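Local coordinates for sporulation-control protein spo0M (Bacillus subtilis, PDB 5CL2), which controls the expression of spo0A and is required for the cell to pass the morphological stage 0 of sporulation, at residues Arg43-Gln48 with Thr110-Gln115; Val31-Gly36 with His85-Thr90; Lys37-Ile42 with Ile79-Glu84; Thr51-Val56 with Lys64-His69. All coordinates share one frame; numbering follows the deposited sequence.

Contact 1 (Arg43-Gln48 with Thr110-Gln115)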
loop_
_atom_site.group_PDB
_atom_site.type_symbol
_atom_site.label_atom_id
_atom_site.label_comp_id
_atom_site.label_asym_id
_atom_site.label_seq_id
_atom_site.Cartn_x
_atom_site.Cartn_y
_atom_site.Cartn_z
ATOM N N ARG A 43 -6.692 -24.527 17.498
ATOM C CA ARG A 43 -7.193 -23.148 17.661
ATOM C C ARG A 43 -7.644 -22.537 16.333
ATOM O O ARG A 43 -8.705 -21.930 16.262
ATOM C CB ARG A 43 -6.126 -22.291 18.342
ATOM C CG ARG A 43 -5.850 -22.799 19.769
ATOM C CD ARG A 43 -5.107 -21.825 20.650
ATOM N NE ARG A 43 -3.957 -21.242 19.965
ATOM C CZ ARG A 43 -3.390 -20.091 20.312
ATOM N NH1 ARG A 43 -3.871 -19.403 21.342
ATOM N NH2 ARG A 43 -2.335 -19.637 19.637
ATOM N N TYR A 44 -6.919 -22.801 15.255
ATOM C CA TYR A 44 -7.292 -22.253 13.964
ATOM C C TYR A 44 -6.393 -22.831 12.887
ATOM O O TYR A 44 -5.326 -23.347 13.186
ATOM C CB TYR A 44 -7.171 -20.691 13.963
ATOM C CG TYR A 44 -5.748 -20.203 14.172
ATOM C CD1 TYR A 44 -4.841 -20.175 13.111
ATOM C CD2 TYR A 44 -5.300 -19.774 15.428
ATOM C CE1 TYR A 44 -3.535 -19.745 13.286
ATOM C CE2 TYR A 44 -3.971 -19.332 15.612
ATOM C CZ TYR A 44 -3.102 -19.325 14.528
ATOM O OH TYR A 44 -1.778 -18.917 14.652
ATOM N N ILE A 45 -6.816 -22.693 11.633
ATOM C CA ILE A 45 -5.953 -22.942 10.491
ATOM C C ILE A 45 -5.913 -21.679 9.611
ATOM O O ILE A 45 -6.956 -21.244 9.077
ATOM C CB ILE A 45 -6.433 -24.139 9.649
ATOM C CG1 ILE A 45 -6.573 -25.404 10.511
ATOM C CG2 ILE A 45 -5.498 -24.379 8.448
ATOM C CD1 ILE A 45 -7.156 -26.560 9.740
ATOM N N ASP A 46 -4.706 -21.118 9.478
ATOM C CA ASP A 46 -4.423 -19.937 8.648
ATOM C C ASP A 46 -3.615 -20.354 7.433
ATOM O O ASP A 46 -2.845 -21.329 7.484
ATOM C CB ASP A 46 -3.632 -18.857 9.420
ATOM C CG ASP A 46 -4.506 -18.040 10.386
ATOM O OD1 ASP A 46 -5.751 -18.155 10.339
ATOM O OD2 ASP A 46 -3.936 -17.328 11.247
ATOM N N LEU A 47 -3.827 -19.625 6.342
ATOM C CA LEU A 47 -3.011 -19.706 5.138
ATOM C C LEU A 47 -2.278 -18.379 4.977
ATOM O O LEU A 47 -2.847 -17.318 5.257
ATOM C CB LEU A 47 -3.868 -19.933 3.895
ATOM C CG LEU A 47 -4.285 -21.365 3.572
ATOM C CD1 LEU A 47 -4.508 -21.521 2.082
ATOM C CD2 LEU A 47 -3.328 -22.402 4.150
ATOM N N GLN A 48 -1.033 -18.437 4.513
ATOM C CA GLN A 48 -0.258 -17.226 4.243
ATOM C C GLN A 48 0.405 -17.317 2.896
ATOM O O GLN A 48 1.054 -18.316 2.585
ATOM C CB GLN A 48 0.833 -16.984 5.280
ATOM C CG GLN A 48 0.455 -17.294 6.693
ATOM C CD GLN A 48 0.918 -16.199 7.634
ATOM O OE1 GLN A 48 2.021 -15.654 7.481
ATOM N NE2 GLN A 48 0.066 -15.854 8.608
ATOM N N THR A 110 0.752 -23.027 5.217
ATOM C CA THR A 110 -0.332 -23.421 6.087
ATOM C C THR A 110 0.185 -23.429 7.510
ATOM O O THR A 110 1.220 -24.022 7.799
ATOM C CB THR A 110 -0.885 -24.803 5.710
ATOM O OG1 THR A 110 -1.341 -24.776 4.350
ATOM C CG2 THR A 110 -2.054 -25.201 6.632
ATOM N N ASP A 111 -0.526 -22.721 8.375
ATOM C CA ASP A 111 -0.253 -22.677 9.805
ATOM C C ASP A 111 -1.431 -23.307 10.568
ATOM O O ASP A 111 -2.515 -22.733 10.634
ATOM C CB ASP A 111 -0.010 -21.208 10.220
ATOM C CG ASP A 111 0.129 -21.014 11.722
ATOM O OD1 ASP A 111 0.590 -21.942 12.439
ATOM O OD2 ASP A 111 -0.187 -19.892 12.181
ATOM N N LEU A 112 -1.225 -24.489 11.139
ATOM C CA LEU A 112 -2.259 -25.110 11.977
ATOM C C LEU A 112 -1.824 -24.990 13.433
ATOM O O LEU A 112 -0.858 -25.614 13.853
ATOM C CB LEU A 112 -2.495 -26.581 11.580
ATOM C CG LEU A 112 -3.426 -27.443 12.429
ATOM C CD1 LEU A 112 -4.310 -28.341 11.571
ATOM C CD2 LEU A 112 -2.625 -28.289 13.348
ATOM N N ASP A 113 -2.527 -24.159 14.188
ATOM C CA ASP A 113 -2.119 -23.845 15.544
ATOM C C ASP A 113 -2.837 -24.794 16.493
ATOM O O ASP A 113 -4.054 -24.913 16.457
ATOM C CB ASP A 113 -2.408 -22.372 15.866
ATOM C CG ASP A 113 -1.940 -21.959 17.250
ATOM O OD1 ASP A 113 -2.261 -22.651 18.238
ATOM O OD2 ASP A 113 -1.248 -20.926 17.354
ATOM N N ILE A 114 -2.063 -25.491 17.314
ATOM C CA ILE A 114 -2.610 -26.475 18.236
ATOM C C ILE A 114 -2.387 -25.949 19.629
ATOM O O ILE A 114 -1.292 -25.471 19.949
ATOM C CB ILE A 114 -1.941 -27.860 18.090
ATOM C CG1 ILE A 114 -2.254 -28.469 16.728
ATOM C CG2 ILE A 114 -2.403 -28.815 19.196
ATOM C CD1 ILE A 114 -1.489 -29.760 16.448
ATOM N N GLN A 115 -3.416 -26.001 20.463
ATOM C CA GLN A 115 -3.215 -25.484 21.799
ATOM C C GLN A 115 -2.447 -26.492 22.651
ATOM O O GLN A 115 -2.900 -27.597 22.902
ATOM C CB GLN A 115 -4.554 -25.146 22.451
ATOM C CG GLN A 115 -4.386 -24.595 23.839
ATOM C CD GLN A 115 -5.688 -24.197 24.455
ATOM O OE1 GLN A 115 -6.641 -24.967 24.458
ATOM N NE2 GLN A 115 -5.745 -22.981 24.989
#
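One face of the Tyr44 ring rests on Asp113, whose CB lies 3.6 Å from the ring centroid in a CH-pi contact, 23° off the ring normal and displaced toward the hydroxyl end. At the ring's edge Tyr44 OH is hydrogen-bonded to Asp111 OD2 at 3.1 Å, with ring and carboxylate planes nearly perpendicular. Arg72, from the strand 60-79, adds a cation-pi contact to the same ring. The guanidinium of Arg43 meets Asp113 with its edge: NE reaches OD1 and NH2 reaches OD2, each at 2.8 Å, a side-on salt bridge of two bonds. Both nitrogens meet their oxygens from above the carboxylate plane, with the two flat groups turned 45° against each other. A chi1 of 64°, setting CG between the backbone N and carbonyl carbon, brings the Tyr44 ring over its neighbour strand. An alanine here is likely to strip the CH-pi cover from Asp113 and deprive Asp111 of its phenolic partner. Beneath the side chains the strands run antiparallel, Asp46 and Asp111 forming a hydrogen-bonded pair with Asp111 N to Asp46 O at 2.8 Å. The other face is largely apolar: Ile45 CD1 touches Leu112 CD1 at 3.8 Å, and branched, greasy residues suit this side, which packs on the strands 26-34 and 84-92. Thr110 fits there because its OG1 is hydrogen-bonded to Thr14, a sodium ligand. On the polar face, Arg43 and the Arg72 salt bridge to Asp46 probably offset the carboxylates of Asp46, Asp111 and Asp113 gathered on one side of the sheet.

Contact 2 (Val31-Gly36 with His85-Thr90)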
loop_
_atom_site.group_PDB
_atom_site.type_symbol
_atom_site.label_atom_id
_atom_site.label_comp_id
_atom_site.label_asym_id
_atom_site.label_seq_id
_atom_site.Cartn_x
_atom_site.Cartn_y
_atom_site.Cartn_z
ATOM N N VAL A 31 -7.374 -27.743 2.665
ATOM C CA VAL A 31 -6.496 -28.145 3.760
ATOM C C VAL A 31 -6.982 -29.501 4.341
ATOM O O VAL A 31 -8.094 -29.594 4.847
ATOM C CB VAL A 31 -6.479 -27.093 4.882
ATOM C CG1 VAL A 31 -5.513 -27.500 5.988
ATOM C CG2 VAL A 31 -6.116 -25.697 4.323
ATOM N N HIS A 32 -6.163 -30.544 4.259
ATOM C CA HIS A 32 -6.476 -31.837 4.886
ATOM C C HIS A 32 -5.789 -31.983 6.233
ATOM O O HIS A 32 -4.588 -31.744 6.357
ATOM C CB HIS A 32 -6.074 -32.987 3.977
ATOM C CG HIS A 32 -6.752 -32.946 2.644
ATOM N ND1 HIS A 32 -7.985 -33.509 2.421
ATOM C CD2 HIS A 32 -6.371 -32.380 1.477
ATOM C CE1 HIS A 32 -8.333 -33.309 1.160
ATOM N NE2 HIS A 32 -7.366 -32.622 0.566
ATOM N N VAL A 33 -6.560 -32.352 7.249
ATOM C CA VAL A 33 -6.007 -32.523 8.583
ATOM C C VAL A 33 -6.300 -33.963 9.061
ATOM O O VAL A 33 -7.389 -34.495 8.823
ATOM C CB VAL A 33 -6.588 -31.485 9.553
ATOM C CG1 VAL A 33 -5.804 -31.468 10.834
ATOM C CG2 VAL A 33 -6.532 -30.102 8.932
ATOM N N LYS A 34 -5.317 -34.612 9.678
ATOM C CA LYS A 34 -5.503 -35.961 10.208
ATOM C C LYS A 34 -5.071 -35.997 11.670
ATOM O O LYS A 34 -3.972 -35.566 12.004
ATOM C CB LYS A 34 -4.733 -37.000 9.382
ATOM C CG LYS A 34 -4.935 -38.482 9.854
ATOM C CD LYS A 34 -4.311 -39.489 8.853
ATOM C CE LYS A 34 -4.794 -40.939 9.081
ATOM N NZ LYS A 34 -6.262 -41.090 9.286
ATOM N N GLY A 35 -5.941 -36.470 12.558
ATOM C CA GLY A 35 -5.598 -36.416 13.967
ATOM C C GLY A 35 -4.469 -37.379 14.262
ATOM O O GLY A 35 -4.251 -38.343 13.525
ATOM N N GLY A 36 -3.733 -37.123 15.334
ATOM C CA GLY A 36 -2.668 -38.028 15.683
ATOM C C GLY A 36 -3.220 -39.088 16.612
ATOM O O GLY A 36 -4.418 -39.334 16.643
ATOM N N HIS A 85 -10.273 -34.411 8.475
ATOM C CA HIS A 85 -11.106 -33.238 8.241
ATOM C C HIS A 85 -10.635 -32.588 6.937
ATOM O O HIS A 85 -9.435 -32.604 6.652
ATOM C CB HIS A 85 -10.984 -32.260 9.401
ATOM C CG HIS A 85 -11.582 -32.775 10.678
ATOM N ND1 HIS A 85 -12.695 -32.196 11.254
ATOM C CD2 HIS A 85 -11.190 -33.752 11.504
ATOM C CE1 HIS A 85 -12.974 -32.833 12.379
ATOM N NE2 HIS A 85 -12.072 -33.778 12.560
ATOM N N GLN A 86 -11.561 -32.049 6.143
ATOM C CA GLN A 86 -11.209 -31.349 4.914
ATOM C C GLN A 86 -11.754 -29.936 4.974
ATOM O O GLN A 86 -12.957 -29.739 5.106
ATOM C CB GLN A 86 -11.750 -32.053 3.664
ATOM C CG GLN A 86 -11.421 -33.516 3.583
ATOM C CD GLN A 86 -12.364 -34.328 4.450
ATOM O OE1 GLN A 86 -13.494 -33.897 4.725
ATOM N NE2 GLN A 86 -11.886 -35.462 4.957
ATOM N N PHE A 87 -10.873 -28.949 4.877
ATOM C CA PHE A 87 -11.334 -27.579 4.809
ATOM C C PHE A 87 -11.017 -26.984 3.451
ATOM O O PHE A 87 -9.897 -26.600 3.203
ATOM C CB PHE A 87 -10.695 -26.761 5.931
ATOM C CG PHE A 87 -10.929 -27.331 7.305
ATOM C CD1 PHE A 87 -12.081 -27.005 8.014
ATOM C CD2 PHE A 87 -10.015 -28.215 7.880
ATOM C CE1 PHE A 87 -12.320 -27.545 9.291
ATOM C CE2 PHE A 87 -10.233 -28.761 9.162
ATOM C CZ PHE A 87 -11.395 -28.426 9.868
ATOM N N PRO A 88 -12.021 -26.886 2.570
ATOM C CA PRO A 88 -11.815 -26.225 1.274
ATOM C C PRO A 88 -11.760 -24.705 1.407
ATOM O O PRO A 88 -12.420 -24.135 2.280
ATOM C CB PRO A 88 -13.034 -26.662 0.444
ATOM C CG PRO A 88 -14.067 -27.098 1.450
ATOM C CD PRO A 88 -13.292 -27.639 2.624
ATOM N N PHE A 89 -10.968 -24.058 0.553
ATOM C CA PHE A 89 -10.792 -22.610 0.629
ATOM C C PHE A 89 -10.597 -21.965 -0.737
ATOM O O PHE A 89 -10.208 -22.622 -1.721
ATOM C CB PHE A 89 -9.589 -22.273 1.507
ATOM C CG PHE A 89 -8.270 -22.734 0.920
ATOM C CD1 PHE A 89 -7.571 -21.933 0.007
ATOM C CD2 PHE A 89 -7.749 -23.988 1.247
ATOM C CE1 PHE A 89 -6.375 -22.368 -0.549
ATOM C CE2 PHE A 89 -6.555 -24.433 0.698
ATOM C CZ PHE A 89 -5.865 -23.623 -0.203
ATOM N N THR A 90 -10.815 -20.649 -0.765
ATOM C CA THR A 90 -10.525 -19.845 -1.932
ATOM C C THR A 90 -10.046 -18.438 -1.520
ATOM O O THR A 90 -10.534 -17.850 -0.539
ATOM C CB THR A 90 -11.773 -19.765 -2.851
ATOM O OG1 THR A 90 -11.416 -19.197 -4.115
ATOM C CG2 THR A 90 -12.865 -18.931 -2.219
#
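Val31 lays its CG2 methyl against the Phe89 ring, 3.9 Å from CE2, the two side chains crossing at about a right angle. The ring reaches this place through a chi1 of 66°, which turns it toward the neighbouring strand, with Val31 N and Phe87 O at its edge. With an alanine in place of Phe89, the CG2 methyl of Val31 would probably lose its aromatic neighbour and a gap would open beside Leu47. Two residues along, Val33 CG2 meets the Phe87 ring in its plane, at the edge, 3.9 Å from CE2. Beta-branched valines suit such a strand, since their short forked side chains set a methyl against a neighbouring phenylalanine ring. Two hydrogen-bonded antiparallel pairs hold the backbones, Val31 with Phe87 and Val33 with His85; Phe87 N to Val31 O, at 2.9 Å, is almost straight at 177°. On the opposite face His32 and Gln86 form the intervening non-hydrogen-bonded pair, and the aliphatic CG of Gln86 comes within 3.6 Å of His32 ND1. These polar residues suit the more accessible face. His85 turns its NE2 to Glu83, to which it is hydrogen-bonded. The strand 26-34 is central in a three-stranded antiparallel sheet, between 11-16 and 84-92; the face formed by the valines of 26-34 and the phenylalanines of 84-92 packs against Ile45 and Leu47 of 40-57, with Val73 and Ile79 of 60-79 alongside, as expected of an arrestin-like beta-sandwich.

Contact 3 (Lys37-Ile42 with Ile79-Glu84)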
loop_
_atom_site.group_PDB
_atom_site.type_symbol
_atom_site.label_atom_id
_atom_site.label_comp_id
_atom_site.label_asym_id
_atom_site.label_seq_id
_atom_site.Cartn_x
_atom_site.Cartn_y
_atom_site.Cartn_z
ATOM N N LYS A 37 -2.337 -39.714 17.372
ATOM C CA LYS A 37 -2.711 -40.767 18.306
ATOM C C LYS A 37 -3.630 -40.269 19.424
ATOM O O LYS A 37 -4.515 -40.997 19.882
ATOM C CB LYS A 37 -1.458 -41.427 18.872
ATOM C CG LYS A 37 -0.744 -42.317 17.836
ATOM C CD LYS A 37 -0.634 -43.764 18.308
ATOM C CE LYS A 37 0.162 -44.644 17.340
ATOM N NZ LYS A 37 0.355 -46.052 17.855
ATOM N N ILE A 38 -3.431 -39.021 19.844
ATOM C CA ILE A 38 -4.197 -38.461 20.947
ATOM C C ILE A 38 -4.989 -37.245 20.512
ATOM O O ILE A 38 -4.547 -36.497 19.645
ATOM C CB ILE A 38 -3.260 -38.039 22.101
ATOM C CG1 ILE A 38 -2.189 -37.080 21.586
ATOM C CG2 ILE A 38 -2.570 -39.250 22.688
ATOM C CD1 ILE A 38 -1.247 -36.543 22.657
ATOM N N ALA A 39 -6.146 -37.031 21.132
ATOM C CA ALA A 39 -7.079 -36.035 20.629
ATOM C C ALA A 39 -6.487 -34.654 20.877
ATOM O O ALA A 39 -5.821 -34.417 21.888
ATOM C CB ALA A 39 -8.431 -36.169 21.286
ATOM N N GLN A 40 -6.630 -33.748 19.926
ATOM C CA GLN A 40 -6.093 -32.416 20.186
ATOM C C GLN A 40 -7.060 -31.302 19.863
ATOM O O GLN A 40 -7.978 -31.461 19.048
ATOM C CB GLN A 40 -4.776 -32.209 19.447
ATOM C CG GLN A 40 -3.725 -33.262 19.741
ATOM C CD GLN A 40 -2.394 -32.949 19.100
ATOM O OE1 GLN A 40 -2.249 -33.071 17.888
ATOM N NE2 GLN A 40 -1.412 -32.546 19.907
ATOM N N ASP A 41 -6.837 -30.178 20.536
ATOM C CA ASP A 41 -7.629 -28.973 20.352
ATOM C C ASP A 41 -6.893 -28.049 19.413
ATOM O O ASP A 41 -5.814 -27.561 19.738
ATOM C CB ASP A 41 -7.882 -28.274 21.682
ATOM C CG ASP A 41 -8.859 -29.027 22.567
ATOM O OD1 ASP A 41 -9.807 -29.671 22.042
ATOM O OD2 ASP A 41 -8.663 -28.977 23.797
ATOM N N ILE A 42 -7.482 -27.829 18.246
ATOM C CA ILE A 42 -6.926 -26.955 17.241
ATOM C C ILE A 42 -7.534 -25.543 17.321
ATOM O O ILE A 42 -8.746 -25.380 17.225
ATOM C CB ILE A 42 -7.127 -27.573 15.857
ATOM C CG1 ILE A 42 -6.158 -28.768 15.728
ATOM C CG2 ILE A 42 -6.911 -26.491 14.753
ATOM C CD1 ILE A 42 -6.567 -29.843 14.749
ATOM N N ILE A 79 -9.954 -32.398 17.248
ATOM C CA ILE A 79 -9.789 -33.478 16.302
ATOM C C ILE A 79 -9.492 -34.732 17.103
ATOM O O ILE A 79 -8.615 -34.720 17.997
ATOM C CB ILE A 79 -8.678 -33.166 15.253
ATOM C CG1 ILE A 79 -8.745 -34.151 14.087
ATOM C CG2 ILE A 79 -7.293 -33.075 15.896
ATOM C CD1 ILE A 79 -7.931 -33.751 12.926
ATOM N N GLN A 80 -10.213 -35.815 16.786
ATOM C CA GLN A 80 -10.040 -37.067 17.524
ATOM C C GLN A 80 -8.956 -37.879 16.852
ATOM O O GLN A 80 -8.579 -37.578 15.708
ATOM C CB GLN A 80 -11.351 -37.894 17.566
ATOM C CG GLN A 80 -12.548 -37.187 18.156
ATOM C CD GLN A 80 -12.300 -36.770 19.585
ATOM O OE1 GLN A 80 -11.803 -37.555 20.399
ATOM N NE2 GLN A 80 -12.591 -35.507 19.889
ATOM N N PRO A 81 -8.427 -38.896 17.568
ATOM C CA PRO A 81 -7.281 -39.638 17.040
ATOM C C PRO A 81 -7.537 -40.246 15.670
ATOM O O PRO A 81 -8.551 -40.917 15.476
ATOM C CB PRO A 81 -7.023 -40.711 18.093
ATOM C CG PRO A 81 -7.800 -40.326 19.282
ATOM C CD PRO A 81 -8.627 -39.142 19.007
ATOM N N GLY A 82 -6.612 -39.991 14.745
ATOM C CA GLY A 82 -6.644 -40.526 13.393
ATOM C C GLY A 82 -7.726 -39.927 12.513
ATOM O O GLY A 82 -7.841 -40.279 11.338
ATOM N N GLU A 83 -8.504 -39.001 13.068
ATOM C CA GLU A 83 -9.649 -38.412 12.371
ATOM C C GLU A 83 -9.256 -37.434 11.249
ATOM O O GLU A 83 -8.333 -36.637 11.399
ATOM C CB GLU A 83 -10.554 -37.709 13.372
ATOM C CG GLU A 83 -11.952 -37.415 12.873
ATOM C CD GLU A 83 -12.800 -36.808 13.973
ATOM O OE1 GLU A 83 -12.495 -35.668 14.385
ATOM O OE2 GLU A 83 -13.738 -37.489 14.464
ATOM N N GLU A 84 -10.012 -37.469 10.152
ATOM C CA GLU A 84 -9.712 -36.706 8.957
ATOM C C GLU A 84 -10.758 -35.619 8.740
ATOM O O GLU A 84 -11.959 -35.858 8.861
ATOM C CB GLU A 84 -9.651 -37.614 7.730
ATOM C CG GLU A 84 -8.546 -38.676 7.822
ATOM C CD GLU A 84 -8.465 -39.554 6.592
ATOM O OE1 GLU A 84 -9.311 -39.376 5.688
ATOM O OE2 GLU A 84 -7.600 -40.455 6.561
#
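Pro81 lays its ring against the backbone of the facing loop: CB is 3.1 Å from Lys37 O, CG stands near the same oxygen at 3.4 Å, and CD turns to the methyl of Ala39, 3.8 Å from its CB. A proline suits this place because its ring holds phi near the -57° wanted at the second position of a type II beta turn, while CB and CG touch Lys37 O; the small methyl of Ala39 lets the two chains come close. The turn runs from Gln80 to Glu83 and is closed by the bond from Glu83 N to Gln80 O; Gly82 follows Pro81 with a positive phi of 71°, readily adopted by glycine. It joins the strands 60-79 and 84-92, and so carries the chain from one sheet of the sandwich to the other. Before it, Gln40 and Ile79 form a hydrogen-bonded antiparallel pair at the beginning of the strand 40-57, with Ile79 N to Gln40 O at 2.8 Å. Beyond this pair Ile42 points its terminal CD1 at Ile79 CG2, 3.5 Å away, the two branched side chains crossing at a slant. Ile79 CG2 lies between its own backbone N and carbonyl carbon, which places that methyl close to Gln40 O as well. Ile42 also touches Ile114 of 106-114.

Contact 4 (Thr51-Val56 with Lys64-His69)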
loop_
_atom_site.group_PDB
_atom_site.type_symbol
_atom_site.label_atom_id
_atom_site.label_comp_id
_atom_site.label_asym_id
_atom_site.label_seq_id
_atom_site.Cartn_x
_atom_site.Cartn_y
_atom_site.Cartn_z
ATOM N N THR A 51 6.654 -14.149 0.317
ATOM C CA THR A 51 7.808 -14.158 -0.552
ATOM C C THR A 51 8.962 -13.631 0.280
ATOM O O THR A 51 8.834 -13.569 1.513
ATOM C CB THR A 51 7.568 -13.336 -1.842
ATOM O OG1 THR A 51 8.635 -13.588 -2.760
ATOM C CG2 THR A 51 7.422 -11.849 -1.553
ATOM N N ARG A 52 10.101 -13.364 -0.362
ATOM C CA ARG A 52 11.248 -12.765 0.303
ATOM C C ARG A 52 11.731 -11.560 -0.510
ATOM O O ARG A 52 11.527 -11.488 -1.719
ATOM C CB ARG A 52 12.396 -13.759 0.442
ATOM C CG ARG A 52 11.985 -15.197 0.513
ATOM C CD ARG A 52 13.181 -16.090 0.251
ATOM N NE ARG A 52 13.783 -15.823 -1.052
ATOM C CZ ARG A 52 14.592 -16.666 -1.688
ATOM N NH1 ARG A 52 14.913 -17.835 -1.137
ATOM N NH2 ARG A 52 15.093 -16.335 -2.873
ATOM N N TYR A 53 12.380 -10.615 0.144
ATOM C CA TYR A 53 12.928 -9.499 -0.595
ATOM C C TYR A 53 14.292 -9.134 -0.062
ATOM O O TYR A 53 14.634 -9.476 1.078
ATOM C CB TYR A 53 11.981 -8.302 -0.574
ATOM C CG TYR A 53 11.796 -7.606 0.753
ATOM C CD1 TYR A 53 10.899 -8.083 1.706
ATOM C CD2 TYR A 53 12.496 -6.440 1.038
ATOM C CE1 TYR A 53 10.721 -7.412 2.919
ATOM C CE2 TYR A 53 12.325 -5.762 2.227
ATOM C CZ TYR A 53 11.444 -6.234 3.161
ATOM O OH TYR A 53 11.314 -5.521 4.335
ATOM N N VAL A 54 15.075 -8.456 -0.901
ATOM C CA VAL A 54 16.466 -8.176 -0.558
ATOM C C VAL A 54 16.574 -6.815 0.100
ATOM O O VAL A 54 15.937 -5.839 -0.315
ATOM C CB VAL A 54 17.397 -8.223 -1.787
ATOM C CG1 VAL A 54 18.855 -8.039 -1.353
ATOM C CG2 VAL A 54 17.254 -9.537 -2.506
ATOM N N ILE A 55 17.360 -6.791 1.165
ATOM C CA ILE A 55 17.802 -5.584 1.836
ATOM C C ILE A 55 19.328 -5.555 1.829
ATOM O O ILE A 55 19.979 -6.466 2.346
ATOM C CB ILE A 55 17.311 -5.522 3.283
ATOM C CG1 ILE A 55 15.782 -5.429 3.349
ATOM C CG2 ILE A 55 17.981 -4.378 4.026
ATOM C CD1 ILE A 55 15.284 -5.422 4.768
ATOM N N VAL A 56 19.904 -4.523 1.225
ATOM C CA VAL A 56 21.355 -4.414 1.177
ATOM C C VAL A 56 21.853 -3.399 2.202
ATOM O O VAL A 56 21.374 -2.274 2.255
ATOM C CB VAL A 56 21.832 -4.044 -0.230
ATOM C CG1 VAL A 56 23.352 -3.937 -0.279
ATOM C CG2 VAL A 56 21.343 -5.096 -1.223
ATOM N N LYS A 64 14.745 -11.075 3.536
ATOM C CA LYS A 64 13.754 -10.945 4.584
ATOM C C LYS A 64 12.415 -11.457 4.100
ATOM O O LYS A 64 12.002 -11.152 2.975
ATOM C CB LYS A 64 13.645 -9.486 5.024
ATOM C CG LYS A 64 12.770 -9.234 6.227
ATOM C CD LYS A 64 13.008 -7.835 6.780
ATOM C CE LYS A 64 12.037 -7.499 7.907
ATOM N NZ LYS A 64 10.639 -7.280 7.423
ATOM N N TYR A 65 11.768 -12.251 4.957
ATOM C CA TYR A 65 10.477 -12.875 4.694
ATOM C C TYR A 65 9.372 -11.813 4.738
ATOM O O TYR A 65 9.409 -10.874 5.555
ATOM C CB TYR A 65 10.255 -13.985 5.741
ATOM C CG TYR A 65 8.967 -14.778 5.678
ATOM C CD1 TYR A 65 8.872 -15.920 4.895
ATOM C CD2 TYR A 65 7.851 -14.409 6.438
ATOM C CE1 TYR A 65 7.686 -16.679 4.858
ATOM C CE2 TYR A 65 6.657 -15.153 6.399
ATOM C CZ TYR A 65 6.588 -16.291 5.606
ATOM O OH TYR A 65 5.428 -17.052 5.551
ATOM N N ALA A 66 8.388 -11.942 3.858
ATOM C CA ALA A 66 7.318 -10.941 3.796
ATOM C C ALA A 66 5.980 -11.573 3.479
ATOM O O ALA A 66 5.888 -12.400 2.564
ATOM C CB ALA A 66 7.642 -9.883 2.758
ATOM N N THR A 67 4.943 -11.144 4.194
ATOM C CA THR A 67 3.612 -11.705 4.010
ATOM C C THR A 67 2.807 -10.912 2.994
ATOM O O THR A 67 2.526 -9.737 3.201
ATOM C CB THR A 67 2.870 -11.763 5.366
ATOM O OG1 THR A 67 3.603 -12.609 6.264
ATOM C CG2 THR A 67 1.467 -12.306 5.206
ATOM N N ILE A 68 2.436 -11.553 1.891
ATOM C CA ILE A 68 1.657 -10.908 0.829
ATOM C C ILE A 68 0.163 -10.879 1.142
ATOM O O ILE A 68 -0.563 -9.911 0.829
ATOM C CB ILE A 68 1.869 -11.627 -0.508
ATOM C CG1 ILE A 68 3.319 -11.505 -0.955
ATOM C CG2 ILE A 68 0.999 -11.048 -1.582
ATOM C CD1 ILE A 68 3.676 -12.456 -2.085
ATOM N N HIS A 69 -0.316 -11.981 1.707
ATOM C CA HIS A 69 -1.726 -12.100 2.052
ATOM C C HIS A 69 -1.885 -13.093 3.169
ATOM O O HIS A 69 -1.112 -14.050 3.272
ATOM C CB HIS A 69 -2.535 -12.521 0.843
ATOM C CG HIS A 69 -4.001 -12.662 1.108
ATOM N ND1 HIS A 69 -4.776 -11.587 1.498
ATOM C CD2 HIS A 69 -4.822 -13.712 1.007
ATOM C CE1 HIS A 69 -6.029 -11.989 1.630
ATOM N NE2 HIS A 69 -6.087 -13.280 1.346
#
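The beta hairpin of the strands 40-57 and 60-79 is joined here near its turn, where the chains run antiparallel at 133° to each other. Thr51 with Ala66 and Tyr53 with Lys64 are hydrogen-bonded pairs, with Arg52 and Tyr65 between them. Lys64 N to Tyr53 O, 2.9 Å long, lies in the carbonyl plane. Tyr53 and Lys64 run side by side: the lysine CB stands over one face of the ring, 4.1 Å above its plane, and the chain continues to put CD 3.8 Å from Tyr53 OH. At the ring's edge the methyl of Ala66 comes within 3.9 Å of Tyr53 CD1, a fit that a small residue permits. With CG anti to the backbone N (chi1 -173°), the lysine chain runs out alongside Tyr53, and its CD also meets Ile55 CD1 at 3.9 Å. At the other end Thr51 CG2 packs on Ile68 CD1, 3.8 Å away, while Thr51 OG1 is hydrogen-bonded to Glu105 O. Ile68 and His69 both face Leu49 in a classic beta bulge, where the strand turns a corner. The lysine thus lays CB over the ring and CD beside the hydroxyl and Ile55, so that the apolar part of an exposed residue shields the tyrosine while its charged end lies toward the surface.

Contacts 1, 3 and 4 all use the long strand 40-57: contact 3 at its start, contact 1 next, and contact 4 toward its far end, with the centres of contacts 3 and 4 about 34 Å apart. Contact 1 joins it to 106-114, whereas contacts 3 and 4 join it to the two ends of 60-79. Contact 2 lies in the other sheet, its centre about 11 Å from that of contact 1, and the two meet through packing such as Leu47 CD1 on Phe89 CE1 at 3.3 Å. Along the chain contact 4 is nested in contact 3, and contact 3 in contact 2, while contact 1 crosses both 2 and 3. This interleaving ties the two sheets into one sandwich domain.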